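Local coordinates for protein putative phosphomethylpyrimidine kinase (Bacteroides thetaiotaomicron, PDB 3MBH) that probably phosphorylates pyridoxal with ATP, as a ribokinase-fold vitamin B6 kinase, and is seen here with pyridoxal bound, at residues A[63-68]-A[92-97]; A[152-157]-A[168-173]; A[256-261]-A[273-278]. One frame throughout, in Å; residues are numbered along the deposited sequence. Where two conformers were deposited one is given.

Interaction 1: A[63-68]-A[92-97]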
ATOM      1  N   GLU A  63     -41.794  10.071   1.933  1.00 18.43           N
ATOM      2  CA  GLU A  63     -41.214   9.263   0.866  1.00 17.69           C
ATOM      3  C   GLU A  63     -40.657   7.931   1.380  1.00 16.56           C
ATOM      4  O   GLU A  63     -40.576   6.966   0.621  1.00 16.12           O
ATOM      5  CB  GLU A  63     -40.125  10.027   0.158  1.00 17.62           C
ATOM      6  CG  GLU A  63     -39.740   9.466  -1.207  1.00 17.87           C
ATOM      7  CD  GLU A  63     -40.889   9.468  -2.237  1.00 17.92           C
ATOM      8  OE1 GLU A  63     -41.836  10.276  -2.101  1.00 16.78           O
ATOM      9  OE2 GLU A  63     -40.831   8.649  -3.190  1.00 20.15           O
HETATM   10  N   MSE A  64     -40.289   7.871   2.650  0.70 15.35           N
HETATM   11  CA  MSE A  64     -39.614   6.700   3.205  0.70 15.63           C
HETATM   12  C   MSE A  64     -40.464   5.414   3.108  0.70 15.69           C
HETATM   13  O   MSE A  64     -39.969   4.375   2.676  0.70 15.57           O
HETATM   14  CB  MSE A  64     -39.149   6.971   4.657  0.70 15.46           C
HETATM   15  CG  MSE A  64     -38.008   8.000   4.761  0.70 16.97           C
HETATM   16 SE   MSE A  64     -37.584   8.645   6.548  0.50 14.41          SE
HETATM   17  CE  MSE A  64     -39.375   8.713   7.160  0.70 27.53           C
ATOM     18  N   PRO A  65     -41.746   5.481   3.475  1.00 16.10           N
ATOM     19  CA  PRO A  65     -42.548   4.257   3.281  1.00 16.34           C
ATOM     20  C   PRO A  65     -42.604   3.814   1.811  1.00 16.37           C
ATOM     21  O   PRO A  65     -42.695   2.616   1.515  1.00 15.61           O
ATOM     22  CB  PRO A  65     -43.962   4.642   3.803  1.00 16.88           C
ATOM     23  CG  PRO A  65     -43.675   5.838   4.747  1.00 17.03           C
ATOM     24  CD  PRO A  65     -42.542   6.578   4.044  1.00 16.61           C
ATOM     25  N   LYS A  66     -42.573   4.777   0.899  1.00 16.10           N
ATOM     26  CA  LYS A  66     -42.639   4.455  -0.535  1.00 16.05           C
ATOM     27  C   LYS A  66     -41.363   3.740  -0.971  1.00 15.31           C
ATOM     28  O   LYS A  66     -41.429   2.736  -1.724  1.00 16.02           O
ATOM     29  CB  LYS A  66     -42.858   5.736  -1.346  1.00 16.61           C
ATOM     30  CG  LYS A  66     -44.212   6.419  -1.039  1.00 18.25           C
ATOM     31  CD  LYS A  66     -44.358   7.685  -1.903  1.00 19.03           C
ATOM     32  CE  LYS A  66     -45.657   8.363  -1.680  1.00 22.58           C
ATOM     33  NZ  LYS A  66     -45.585   9.683  -2.290  1.00 24.34           N
ATOM     34  N   ILE A  67     -40.222   4.192  -0.444  1.00 15.11           N
ATOM     35  CA  ILE A  67     -38.946   3.546  -0.701  1.00 15.15           C
ATOM     36  C   ILE A  67     -38.908   2.136  -0.075  1.00 15.59           C
ATOM     37  O   ILE A  67     -38.585   1.156  -0.746  1.00 15.29           O
ATOM     38  CB  ILE A  67     -37.762   4.397  -0.198  1.00 15.47           C
ATOM     39  CG1 ILE A  67     -37.626   5.678  -1.047  1.00 15.24           C
ATOM     40  CG2 ILE A  67     -36.481   3.591  -0.240  1.00 12.02           C
ATOM     41  CD1 ILE A  67     -36.715   6.784  -0.348  1.00 13.62           C
ATOM     42  N   ILE A  68     -39.251   2.029   1.204  1.00 16.23           N
ATOM     43  CA  ILE A  68     -39.316   0.715   1.882  1.00 15.95           C
ATOM     44  C   ILE A  68     -40.169  -0.282   1.071  1.00 16.33           C
ATOM     45  O   ILE A  68     -39.770  -1.455   0.867  1.00 17.33           O
ATOM     46  CB  ILE A  68     -39.825   0.905   3.303  1.00 17.26           C
ATOM     47  CG1 ILE A  68     -38.763   1.666   4.127  1.00 16.62           C
ATOM     48  CG2 ILE A  68     -40.206  -0.451   3.982  1.00 14.85           C
ATOM     49  CD1 ILE A  68     -39.276   2.235   5.502  1.00 17.66           C
ATOM     50  N   ILE A  92     -39.594   7.897  13.687  1.00 16.16           N
ATOM     51  CA  ILE A  92     -39.128   6.878  14.619  1.00 15.78           C
ATOM     52  C   ILE A  92     -39.898   5.570  14.418  1.00 15.55           C
ATOM     53  O   ILE A  92     -39.304   4.514  14.278  1.00 13.24           O
ATOM     54  CB  ILE A  92     -39.114   7.316  16.065  1.00 15.97           C
ATOM     55  CG1 ILE A  92     -37.843   8.148  16.322  1.00 15.64           C
ATOM     56  CG2 ILE A  92     -39.145   6.031  16.991  1.00 14.11           C
ATOM     57  CD1 ILE A  92     -37.891   9.645  15.735  1.00 15.42           C
ATOM     58  N   GLN A  93     -41.199   5.658  14.280  1.00 15.53           N
ATOM     59  CA  GLN A  93     -42.007   4.441  14.163  1.00 16.66           C
ATOM     60  C   GLN A  93     -41.875   3.778  12.795  1.00 14.81           C
ATOM     61  O   GLN A  93     -41.912   2.570  12.674  1.00 13.74           O
ATOM     62  CB  GLN A  93     -43.463   4.717  14.503  1.00 16.08           C
ATOM     63  CG  GLN A  93     -43.785   4.603  15.965  1.00 20.93           C
ATOM     64  CD  GLN A  93     -43.460   3.204  16.596  1.00 24.73           C
ATOM     65  OE1 GLN A  93     -43.701   2.132  16.008  1.00 25.54           O
ATOM     66  NE2 GLN A  93     -42.893   3.247  17.779  1.00 24.88           N
ATOM     67  N   ILE A  94     -41.733   4.587  11.773  1.00 15.39           N
ATOM     68  CA  ILE A  94     -41.442   4.082  10.410  1.00 15.49           C
ATOM     69  C   ILE A  94     -40.136   3.305  10.414  1.00 15.48           C
ATOM     70  O   ILE A  94     -40.023   2.193   9.857  1.00 15.59           O
ATOM     71  CB  ILE A  94     -41.402   5.205   9.351  1.00 15.17           C
ATOM     72  CG1 ILE A  94     -42.787   5.840   9.250  1.00 15.23           C
ATOM     73  CG2 ILE A  94     -40.939   4.624   7.989  1.00 14.92           C
ATOM     74  CD1 ILE A  94     -42.857   7.196   8.504  1.00 14.98           C
ATOM     75  N   VAL A  95     -39.153   3.872  11.080  1.00 15.55           N
ATOM     76  CA  VAL A  95     -37.841   3.261  11.132  1.00 15.54           C
ATOM     77  C   VAL A  95     -37.868   2.021  12.024  1.00 16.40           C
ATOM     78  O   VAL A  95     -37.267   1.029  11.677  1.00 16.55           O
ATOM     79  CB  VAL A  95     -36.781   4.265  11.574  1.00 15.23           C
ATOM     80  CG1 VAL A  95     -35.441   3.570  11.770  1.00 15.72           C
ATOM     81  CG2 VAL A  95     -36.659   5.390  10.481  1.00 14.95           C
ATOM     82  N   SER A  96     -38.575   2.079  13.149  0.50 16.16           N
ATOM     83  CA  SER A  96     -38.727   0.897  13.997  0.50 16.19           C
ATOM     84  C   SER A  96     -39.339  -0.284  13.227  0.50 16.58           C
ATOM     85  O   SER A  96     -38.872  -1.426  13.338  0.50 16.81           O
ATOM     86  CB  SER A  96     -39.554   1.227  15.235  0.50 15.98           C
ATOM     87  OG  SER A  96     -39.020   2.351  15.898  0.50 15.31           O
ATOM     88  N   ASP A  97     -40.373  -0.005  12.442  1.00 17.36           N
ATOM     89  CA  ASP A  97     -41.008  -1.033  11.587  1.00 17.61           C
ATOM     90  C   ASP A  97     -40.084  -1.560  10.505  1.00 18.01           C
ATOM     91  O   ASP A  97     -40.138  -2.741  10.178  1.00 17.32           O
ATOM     92  CB  ASP A  97     -42.290  -0.493  10.943  1.00 17.69           C
ATOM     93  CG  ASP A  97     -43.441  -0.418  11.930  1.00 19.48           C
ATOM     94  OD1 ASP A  97     -43.335  -1.054  12.991  1.00 23.38           O
ATOM     95  OD2 ASP A  97     -44.445   0.278  11.668  1.00 23.91           O
TER
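The carbonyl oxygen Ile92 O takes two donors from a single residue one helical turn later in the chain: Ser96 N at 2.8 Å and, in the conformer given, Ser96 OG at 2.7 Å. The hydroxyl comes from above the carbonyl plane, 44° out of it, and adds a second bond to the regular helix bond within helix 91-102. Across the contact there is no hydrogen bond, and the meeting is wholly apolar. Ile94 divides its two branches among three partners on helix 64-73. Its CD1 reaches Met64 CE, the methyl of a selenomethionine modelled in two conformers, at 4.0 Å, and Pro65 CG at 4.1 Å. Its CG2 lies 3.8 Å from Ile68 CD1. The branching sets this up: with chi1 at -64°, CG1 stands beside the backbone N and CG2 beside the carbonyl carbon, which sends the two arms to different partners. Met64 and Pro65 each cross the Ile94 side chain at about a right angle. Only side-chain ends bridge the gap, since the short axes stay 11.0 Å apart while running only 11° from parallel. Ile68 also packs on Phe98 and Phe102, further along the second helix. With strand 80-83 between them in sequence, these helices belong to the parallel alpha/beta layering of the ribokinase fold.

Interaction 2: A[152-157]-A[168-173]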
ATOM      1  N   TYR A 152     -30.300  13.267  27.608  1.00 19.96           N
ATOM      2  CA  TYR A 152     -31.640  13.347  26.990  1.00 20.32           C
ATOM      3  C   TYR A 152     -32.329  11.967  26.961  1.00 20.54           C
ATOM      4  O   TYR A 152     -33.488  11.840  27.325  1.00 20.12           O
ATOM      5  CB  TYR A 152     -31.565  13.947  25.590  1.00 20.93           C
ATOM      6  CG  TYR A 152     -31.535  15.467  25.620  1.00 22.56           C
ATOM      7  CD1 TYR A 152     -32.617  16.202  26.134  1.00 22.47           C
ATOM      8  CD2 TYR A 152     -30.432  16.178  25.146  1.00 22.09           C
ATOM      9  CE1 TYR A 152     -32.569  17.611  26.150  1.00 23.27           C
ATOM     10  CE2 TYR A 152     -30.374  17.552  25.195  1.00 20.80           C
ATOM     11  CZ  TYR A 152     -31.437  18.259  25.696  1.00 22.48           C
ATOM     12  OH  TYR A 152     -31.368  19.635  25.699  1.00 27.18           O
ATOM     13  N   LEU A 153     -31.588  10.920  26.618  1.00 20.76           N
ATOM     14  CA  LEU A 153     -32.150   9.573  26.581  1.00 21.26           C
ATOM     15  C   LEU A 153     -32.548   9.079  27.974  1.00 22.43           C
ATOM     16  O   LEU A 153     -33.596   8.466  28.118  1.00 22.25           O
ATOM     17  CB  LEU A 153     -31.203   8.580  25.946  1.00 20.43           C
ATOM     18  CG  LEU A 153     -31.007   8.747  24.449  1.00 21.82           C
ATOM     19  CD1 LEU A 153     -29.831   7.971  23.901  1.00 17.93           C
ATOM     20  CD2 LEU A 153     -32.315   8.385  23.732  1.00 17.53           C
ATOM     21  N   LEU A 154     -31.728   9.358  28.990  1.00 23.37           N
ATOM     22  CA  LEU A 154     -32.045   8.950  30.354  1.00 24.21           C
ATOM     23  C   LEU A 154     -33.041   9.900  31.068  1.00 25.50           C
ATOM     24  O   LEU A 154     -33.471   9.603  32.172  1.00 26.34           O
ATOM     25  CB  LEU A 154     -30.759   8.832  31.155  1.00 23.83           C
ATOM     26  CG  LEU A 154     -29.810   7.711  30.739  1.00 24.14           C
ATOM     27  CD1 LEU A 154     -28.602   7.694  31.626  1.00 23.40           C
ATOM     28  CD2 LEU A 154     -30.499   6.360  30.790  1.00 23.83           C
ATOM     29  N   ASP A 155     -33.391  11.026  30.442  1.00 26.23           N
ATOM     30  CA  ASP A 155     -34.287  12.015  31.017  1.00 27.70           C
ATOM     31  C   ASP A 155     -33.722  12.476  32.349  1.00 28.33           C
ATOM     32  O   ASP A 155     -34.388  12.395  33.360  1.00 28.71           O
ATOM     33  CB  ASP A 155     -35.709  11.440  31.184  1.00 28.07           C
ATOM     34  CG  ASP A 155     -36.779  12.517  31.388  1.00 29.78           C
ATOM     35  OD1 ASP A 155     -36.764  13.552  30.671  1.00 33.77           O
ATOM     36  OD2 ASP A 155     -37.681  12.305  32.240  1.00 32.09           O
ATOM     37  N   GLU A 156     -32.477  12.923  32.326  1.00 29.15           N
ATOM     38  CA  GLU A 156     -31.800  13.479  33.473  1.00 29.82           C
ATOM     39  C   GLU A 156     -31.058  14.732  33.009  1.00 29.83           C
ATOM     40  O   GLU A 156     -30.659  14.830  31.857  1.00 30.09           O
ATOM     41  CB  GLU A 156     -30.789  12.497  34.036  1.00 30.05           C
ATOM     42  CG  GLU A 156     -31.375  11.234  34.615  1.00 34.15           C
ATOM     43  CD  GLU A 156     -32.063  11.459  35.947  1.00 38.84           C
ATOM     44  OE1 GLU A 156     -31.377  11.859  36.913  1.00 42.62           O
ATOM     45  OE2 GLU A 156     -33.293  11.236  36.046  1.00 42.76           O
ATOM     46  N   PRO A 157     -30.847  15.694  33.910  1.00 29.87           N
ATOM     47  CA  PRO A 157     -30.194  16.925  33.478  1.00 29.55           C
ATOM     48  C   PRO A 157     -28.735  16.681  33.115  1.00 29.26           C
ATOM     49  O   PRO A 157     -28.078  15.832  33.729  1.00 28.99           O
ATOM     50  CB  PRO A 157     -30.280  17.843  34.705  1.00 29.57           C
ATOM     51  CG  PRO A 157     -31.072  17.128  35.720  1.00 30.03           C
ATOM     52  CD  PRO A 157     -31.229  15.707  35.331  1.00 30.15           C
ATOM     53  N   LYS A 168     -20.240   4.105  34.110  1.00 20.68           N
ATOM     54  CA  LYS A 168     -20.537   2.663  34.035  1.00 20.69           C
ATOM     55  C   LYS A 168     -22.020   2.369  34.288  1.00 20.89           C
ATOM     56  O   LYS A 168     -22.645   1.565  33.586  1.00 20.27           O
ATOM     57  CB  LYS A 168     -19.653   1.870  35.008  1.00 20.76           C
ATOM     58  CG  LYS A 168     -18.187   1.772  34.556  1.00 22.51           C
ATOM     59  CD  LYS A 168     -17.272   1.013  35.519  1.00 24.54           C
ATOM     60  CE  LYS A 168     -17.361  -0.511  35.390  1.00 27.31           C
ATOM     61  NZ  LYS A 168     -16.507  -1.298  36.428  1.00 27.70           N
ATOM     62  N   GLU A 169     -22.587   3.038  35.301  1.00 21.57           N
ATOM     63  CA  GLU A 169     -24.016   2.915  35.605  1.00 21.54           C
ATOM     64  C   GLU A 169     -24.851   3.429  34.439  1.00 20.35           C
ATOM     65  O   GLU A 169     -25.803   2.787  34.064  1.00 20.21           O
ATOM     66  CB  GLU A 169     -24.397   3.639  36.915  1.00 22.62           C
ATOM     67  CG  GLU A 169     -25.269   2.821  37.942  1.00 27.88           C
ATOM     68  CD  GLU A 169     -26.598   2.244  37.364  1.00 36.18           C
ATOM     69  OE1 GLU A 169     -26.530   1.342  36.468  1.00 41.94           O
ATOM     70  OE2 GLU A 169     -27.715   2.670  37.819  1.00 39.55           O
ATOM     71  N   TYR A 170     -24.511   4.559  33.825  1.00 20.30           N
ATOM     72  CA  TYR A 170     -25.317   5.009  32.682  1.00 20.16           C
ATOM     73  C   TYR A 170     -25.285   3.981  31.529  1.00 19.64           C
ATOM     74  O   TYR A 170     -26.285   3.727  30.857  1.00 19.55           O
ATOM     75  CB  TYR A 170     -24.819   6.341  32.140  1.00 21.50           C
ATOM     76  CG  TYR A 170     -24.731   7.504  33.097  1.00 24.44           C
ATOM     77  CD1 TYR A 170     -25.760   7.803  33.982  1.00 25.86           C
ATOM     78  CD2 TYR A 170     -23.637   8.376  33.041  1.00 28.39           C
ATOM     79  CE1 TYR A 170     -25.668   8.917  34.842  1.00 28.77           C
ATOM     80  CE2 TYR A 170     -23.538   9.482  33.909  1.00 30.47           C
ATOM     81  CZ  TYR A 170     -24.550   9.745  34.802  1.00 29.28           C
ATOM     82  OH  TYR A 170     -24.428  10.857  35.637  1.00 32.57           O
ATOM     83  N   LEU A 171     -24.109   3.414  31.282  1.00 18.86           N
ATOM     84  CA  LEU A 171     -23.928   2.410  30.196  1.00 18.77           C
ATOM     85  C   LEU A 171     -24.875   1.218  30.428  1.00 19.14           C
ATOM     86  O   LEU A 171     -25.582   0.780  29.542  1.00 17.48           O
ATOM     87  CB  LEU A 171     -22.467   1.962  30.122  1.00 17.90           C
ATOM     88  CG  LEU A 171     -21.483   2.961  29.489  1.00 17.27           C
ATOM     89  CD1 LEU A 171     -20.120   2.540  29.881  1.00 14.17           C
ATOM     90  CD2 LEU A 171     -21.586   3.036  27.926  1.00 12.94           C
ATOM     91  N   ARG A 172     -24.869   0.728  31.651  0.70 20.09           N
ATOM     92  CA  ARG A 172     -25.706  -0.387  32.015  0.70 20.84           C
ATOM     93  C   ARG A 172     -27.213  -0.050  31.912  0.70 20.40           C
ATOM     94  O   ARG A 172     -27.989  -0.891  31.455  0.70 19.91           O
ATOM     95  CB  ARG A 172     -25.290  -0.855  33.414  0.70 21.40           C
ATOM     96  CG  ARG A 172     -26.113  -1.951  33.996  0.70 24.16           C
ATOM     97  CD  ARG A 172     -26.128  -3.149  33.096  0.70 26.73           C
ATOM     98  NE  ARG A 172     -26.672  -4.303  33.789  0.70 31.44           N
ATOM     99  CZ  ARG A 172     -26.642  -5.532  33.297  0.70 32.30           C
ATOM    100  NH1 ARG A 172     -26.140  -5.751  32.080  0.70 32.15           N
ATOM    101  NH2 ARG A 172     -27.149  -6.533  34.006  0.70 30.96           N
ATOM    102  N   LEU A 173     -27.620   1.162  32.320  1.00 20.24           N
ATOM    103  CA  LEU A 173     -29.043   1.566  32.277  1.00 20.13           C
ATOM    104  C   LEU A 173     -29.523   1.604  30.839  1.00 19.82           C
ATOM    105  O   LEU A 173     -30.614   1.149  30.533  1.00 20.90           O
ATOM    106  CB  LEU A 173     -29.280   2.960  32.856  1.00 20.41           C
ATOM    107  CG  LEU A 173     -29.278   3.199  34.348  1.00 23.41           C
ATOM    108  CD1 LEU A 173     -29.544   4.695  34.581  1.00 25.08           C
ATOM    109  CD2 LEU A 173     -30.325   2.340  35.113  1.00 20.69           C
TER
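Leu154 lays one methyl, CD1, against the Tyr170 side chain, approaching the ring obliquely on its CD1 side. Three distances from this methyl define the overlap: Leu154 CD1 is 3.7 Å from Tyr170 CD1, and 4.1 Å from both Tyr170 CG and Tyr170 CB. The methyl therefore lies near the root of the ring, by CG and CD1, and well away from the hydroxyl end. The other branch serves a second partner one turn on, with Leu154 CD2 lying 4.2 Å from Leu173 CB. Leu154 crosses both side chains at about a right angle, and its two methyls meet residues three positions apart on helix 164-176. In Leu154, CG is anti to the carbonyl carbon (chi1 -67°) and CD1 continues the chain in extended form toward Tyr170, while CD2 branches off to Leu173; the gap so bridged is 8.1 Å between Leu154 CA and Tyr170 CA.

Leu154 occupies the last turn of helix 147-154, which closes in a Schellman motif: Asp155 leaves the helix with a positive phi of 57°, and Asp155 N bonds to Tyr152 O at 3.2 Å. In sequence the two helices link strand 142-143 to strand 181-189, which pair in parallel in the central sheet of this ribokinase-type fold. The helix end is gripped from helix 127-136, where Arg134 forms a salt bridge with Asp155 and a hydrogen bond to Tyr152 O.

The Tyr170 ring has further partners: its OH is hydrogen-bonded to Ser162 OG, and it makes an edge-to-face (T-shaped) stack with Phe151. On the inner side of helix 164-176, Leu171 points away from Leu154 and packs on Val182 and Ile184 of strand 181-189.

Interaction 3: A[256-261]-A[273-278]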
ATOM      1  N   ILE A 256      -8.861  15.374  12.339  1.00 16.70           N
ATOM      2  CA  ILE A 256      -8.777  16.675  13.035  1.00 14.39           C
ATOM      3  C   ILE A 256      -7.388  17.309  12.827  1.00 15.00           C
ATOM      4  O   ILE A 256      -7.297  18.485  12.441  1.00 15.37           O
ATOM      5  CB  ILE A 256      -9.171  16.539  14.516  1.00 15.61           C
ATOM      6  CG1 ILE A 256     -10.695  16.273  14.617  1.00 14.90           C
ATOM      7  CG2 ILE A 256      -8.767  17.837  15.367  1.00 12.67           C
ATOM      8  CD1 ILE A 256     -11.179  15.805  16.030  1.00 17.74           C
ATOM      9  N   ARG A 257      -6.341  16.514  13.084  0.50 13.81           N
ATOM     10  CA  ARG A 257      -4.920  16.876  12.868  0.50 13.93           C
ATOM     11  C   ARG A 257      -4.608  17.409  11.458  0.50 13.82           C
ATOM     12  O   ARG A 257      -3.655  18.155  11.266  0.50 12.62           O
ATOM     13  CB  ARG A 257      -4.035  15.643  13.105  0.50 13.81           C
ATOM     14  CG  ARG A 257      -3.486  15.485  14.516  0.50 15.02           C
ATOM     15  CD  ARG A 257      -3.214  14.035  14.889  0.50 14.21           C
ATOM     16  NE  ARG A 257      -1.879  13.563  14.512  0.50 14.58           N
ATOM     17  CZ  ARG A 257      -0.816  13.600  15.298  0.50 13.07           C
ATOM     18  NH1 ARG A 257       0.332  13.129  14.873  0.50 16.45           N
ATOM     19  NH2 ARG A 257      -0.886  14.115  16.505  0.50 14.65           N
ATOM     20  N   ALA A 258      -5.391  16.958  10.474  1.00 14.12           N
ATOM     21  CA  ALA A 258      -5.237  17.362   9.075  1.00 14.73           C
ATOM     22  C   ALA A 258      -5.741  18.801   8.871  1.00 15.48           C
ATOM     23  O   ALA A 258      -5.333  19.446   7.925  1.00 15.71           O
ATOM     24  CB  ALA A 258      -5.957  16.335   8.116  1.00 11.99           C
ATOM     25  N   THR A 259      -6.595  19.324   9.755  1.00 15.42           N
ATOM     26  CA  THR A 259      -7.077  20.721   9.648  1.00 16.10           C
ATOM     27  C   THR A 259      -6.164  21.747  10.294  1.00 15.84           C
ATOM     28  O   THR A 259      -6.450  22.952  10.243  1.00 17.92           O
ATOM     29  CB  THR A 259      -8.475  20.909  10.319  1.00 16.52           C
ATOM     30  OG1 THR A 259      -8.353  20.885  11.742  1.00 16.45           O
ATOM     31  CG2 THR A 259      -9.467  19.907   9.817  1.00 17.64           C
ATOM     32  N   PHE A 260      -5.075  21.318  10.916  1.00 14.46           N
ATOM     33  CA  PHE A 260      -4.276  22.231  11.694  1.00 14.10           C
ATOM     34  C   PHE A 260      -3.245  23.028  10.855  1.00 15.34           C
ATOM     35  O   PHE A 260      -2.637  22.547   9.896  1.00 16.01           O
ATOM     36  CB  PHE A 260      -3.475  21.552  12.806  1.00 12.69           C
ATOM     37  CG  PHE A 260      -4.274  20.863  13.883  1.00 13.03           C
ATOM     38  CD1 PHE A 260      -5.642  21.096  14.103  1.00 12.35           C
ATOM     39  CD2 PHE A 260      -3.578  20.050  14.779  1.00 13.10           C
ATOM     40  CE1 PHE A 260      -6.284  20.480  15.105  1.00 16.33           C
ATOM     41  CE2 PHE A 260      -4.189  19.441  15.794  1.00 13.86           C
ATOM     42  CZ  PHE A 260      -5.545  19.626  15.983  1.00 13.81           C
ATOM     43  N   GLY A 261      -2.985  24.241  11.289  1.00 15.27           N
ATOM     44  CA  GLY A 261      -1.875  24.989  10.699  1.00 16.98           C
ATOM     45  C   GLY A 261      -2.289  25.915   9.569  1.00 17.93           C
ATOM     46  O   GLY A 261      -1.464  26.465   8.872  1.00 15.40           O
ATOM     47  N   GLU A 273     -11.522  13.361   3.328  1.00 21.18           N
ATOM     48  CA  GLU A 273     -10.899  12.861   2.083  1.00 22.26           C
ATOM     49  C   GLU A 273      -9.456  12.794   2.157  1.00 23.27           C
ATOM     50  O   GLU A 273      -8.811  11.954   1.512  1.00 22.94           O
ATOM     51  CB  GLU A 273     -11.356  13.646   0.846  1.00 22.97           C
ATOM     52  CG  GLU A 273     -12.836  13.449   0.606  1.00 23.18           C
ATOM     53  CD  GLU A 273     -13.709  14.248   1.468  1.00 27.69           C
ATOM     54  OE1 GLU A 273     -13.196  15.165   2.199  1.00 24.66           O
ATOM     55  OE2 GLU A 273     -14.926  13.973   1.429  1.00 31.41           O
ATOM     56  N   LYS A 274      -8.910  13.584   3.063  1.00 23.84           N
ATOM     57  CA  LYS A 274      -7.499  13.616   3.228  1.00 23.78           C
ATOM     58  C   LYS A 274      -7.012  12.418   4.021  1.00 23.80           C
ATOM     59  O   LYS A 274      -5.862  11.996   3.852  1.00 24.61           O
ATOM     60  CB  LYS A 274      -7.134  14.954   3.902  1.00 25.52           C
ATOM     61  CG  LYS A 274      -5.734  15.317   3.928  1.00 26.81           C
ATOM     62  CD  LYS A 274      -5.197  15.882   2.643  1.00 27.28           C
ATOM     63  CE  LYS A 274      -3.637  15.945   2.859  1.00 28.13           C
ATOM     64  NZ  LYS A 274      -2.903  16.433   1.698  1.00 27.79           N
ATOM     65  N   VAL A 275      -7.852  11.792   4.841  1.00 22.18           N
ATOM     66  CA  VAL A 275      -7.362  10.673   5.665  1.00 20.70           C
ATOM     67  C   VAL A 275      -8.020   9.344   5.375  1.00 20.59           C
ATOM     68  O   VAL A 275      -7.712   8.332   6.000  1.00 19.60           O
ATOM     69  CB  VAL A 275      -7.472  10.998   7.151  1.00 21.49           C
ATOM     70  CG1 VAL A 275      -6.517  12.176   7.484  1.00 20.20           C
ATOM     71  CG2 VAL A 275      -8.950  11.293   7.571  1.00 18.88           C
ATOM     72  N   LEU A 276      -8.897   9.320   4.397  1.00 20.01           N
ATOM     73  CA  LEU A 276      -9.706   8.152   4.138  1.00 21.04           C
ATOM     74  C   LEU A 276      -8.875   6.877   3.858  1.00 22.38           C
ATOM     75  O   LEU A 276      -9.217   5.789   4.317  1.00 21.20           O
ATOM     76  CB  LEU A 276     -10.632   8.472   2.955  1.00 21.76           C
ATOM     77  CG  LEU A 276     -11.850   7.622   2.627  1.00 22.79           C
ATOM     78  CD1 LEU A 276     -12.818   7.522   3.810  1.00 20.81           C
ATOM     79  CD2 LEU A 276     -12.531   8.231   1.368  1.00 21.71           C
ATOM     80  N   HIS A 277      -7.762   6.999   3.155  1.00 23.04           N
ATOM     81  CA  HIS A 277      -6.967   5.828   2.899  1.00 25.79           C
ATOM     82  C   HIS A 277      -6.235   5.298   4.104  1.00 26.33           C
ATOM     83  O   HIS A 277      -5.586   4.279   3.995  1.00 26.61           O
ATOM     84  CB  HIS A 277      -6.062   6.046   1.668  1.00 26.55           C
ATOM     85  CG  HIS A 277      -6.867   6.330   0.433  1.00 31.72           C
ATOM     86  ND1 HIS A 277      -7.190   5.356  -0.491  1.00 37.95           N
ATOM     87  CD2 HIS A 277      -7.502   7.463   0.019  1.00 34.06           C
ATOM     88  CE1 HIS A 277      -7.937   5.892  -1.446  1.00 37.72           C
ATOM     89  NE2 HIS A 277      -8.159   7.163  -1.147  1.00 35.67           N
ATOM     90  N   ASN A 278      -6.354   5.933   5.272  1.00 26.93           N
ATOM     91  CA  ASN A 278      -5.749   5.379   6.469  1.00 27.34           C
ATOM     92  C   ASN A 278      -6.639   4.456   7.252  1.00 27.75           C
ATOM     93  O   ASN A 278      -6.177   3.830   8.195  1.00 26.45           O
ATOM     94  CB  ASN A 278      -5.205   6.483   7.361  1.00 28.89           C
ATOM     95  CG  ASN A 278      -4.190   7.315   6.644  1.00 30.76           C
ATOM     96  OD1 ASN A 278      -3.278   6.790   5.994  1.00 35.54           O
ATOM     97  ND2 ASN A 278      -4.356   8.604   6.707  1.00 35.72           N
TER
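In the C-terminal region of helix 241-257, Ala258 packs on the short, weakly bonded helix 272-275, joining two late elements of the ribokinase-type chain near subunit boundaries. The contact rests on one methyl: Ala258 CB is 4.2 Å from Val275 CG1 and 4.3 Å from Lys274 CG. No hydrogen bond crosses, and the nearest CA atoms, Ala258 CA and Lys274 CA, are 7.3 Å apart. Lys274 offers only the root of its chain, because CG is anti to the backbone N (chi1 -168°) and a bend at the next torsion turns the ammonium end away from Ala258. Val275 also packs on Phe251 and Gln254 of helix 241-257.

Both segments also meet neighbouring subunits. Arg257 forms a salt bridge with Asp246 of the third subunit, while His277, a zinc ligand in a crystal structure of this protein though no zinc is bound to this chain in the model, gives a hydrogen bond from NE2 to Ser33 O of the second subunit. The chain around Ile256 is tied at Ile256 O, which accepts Thr259 N at 2.9 Å and Thr259 OG1 at 2.7 Å, the hydroxyl lying in the carbonyl plane at a C=O...OG1 angle of 153°.

The three contacts follow one another along the chain without overlap: interaction 1 closes before interaction 2 opens, and interaction 3 comes last. They are spread widely, and none touches another. The centres of interaction 1 and interaction 2 are 28 Å apart, those of interaction 1 and interaction 3 are 35 Å apart, and those of interaction 2 and interaction 3 are 33 Å apart. Interactions 1 and 2 each join helices that accompany parallel strands of the same central sheet. Interaction 3 lies on the opposite side of the chain's centre from both and involves the last helices. Segments of interactions 1 and 3 touch the second subunit, whereas no other chain touches interaction 2.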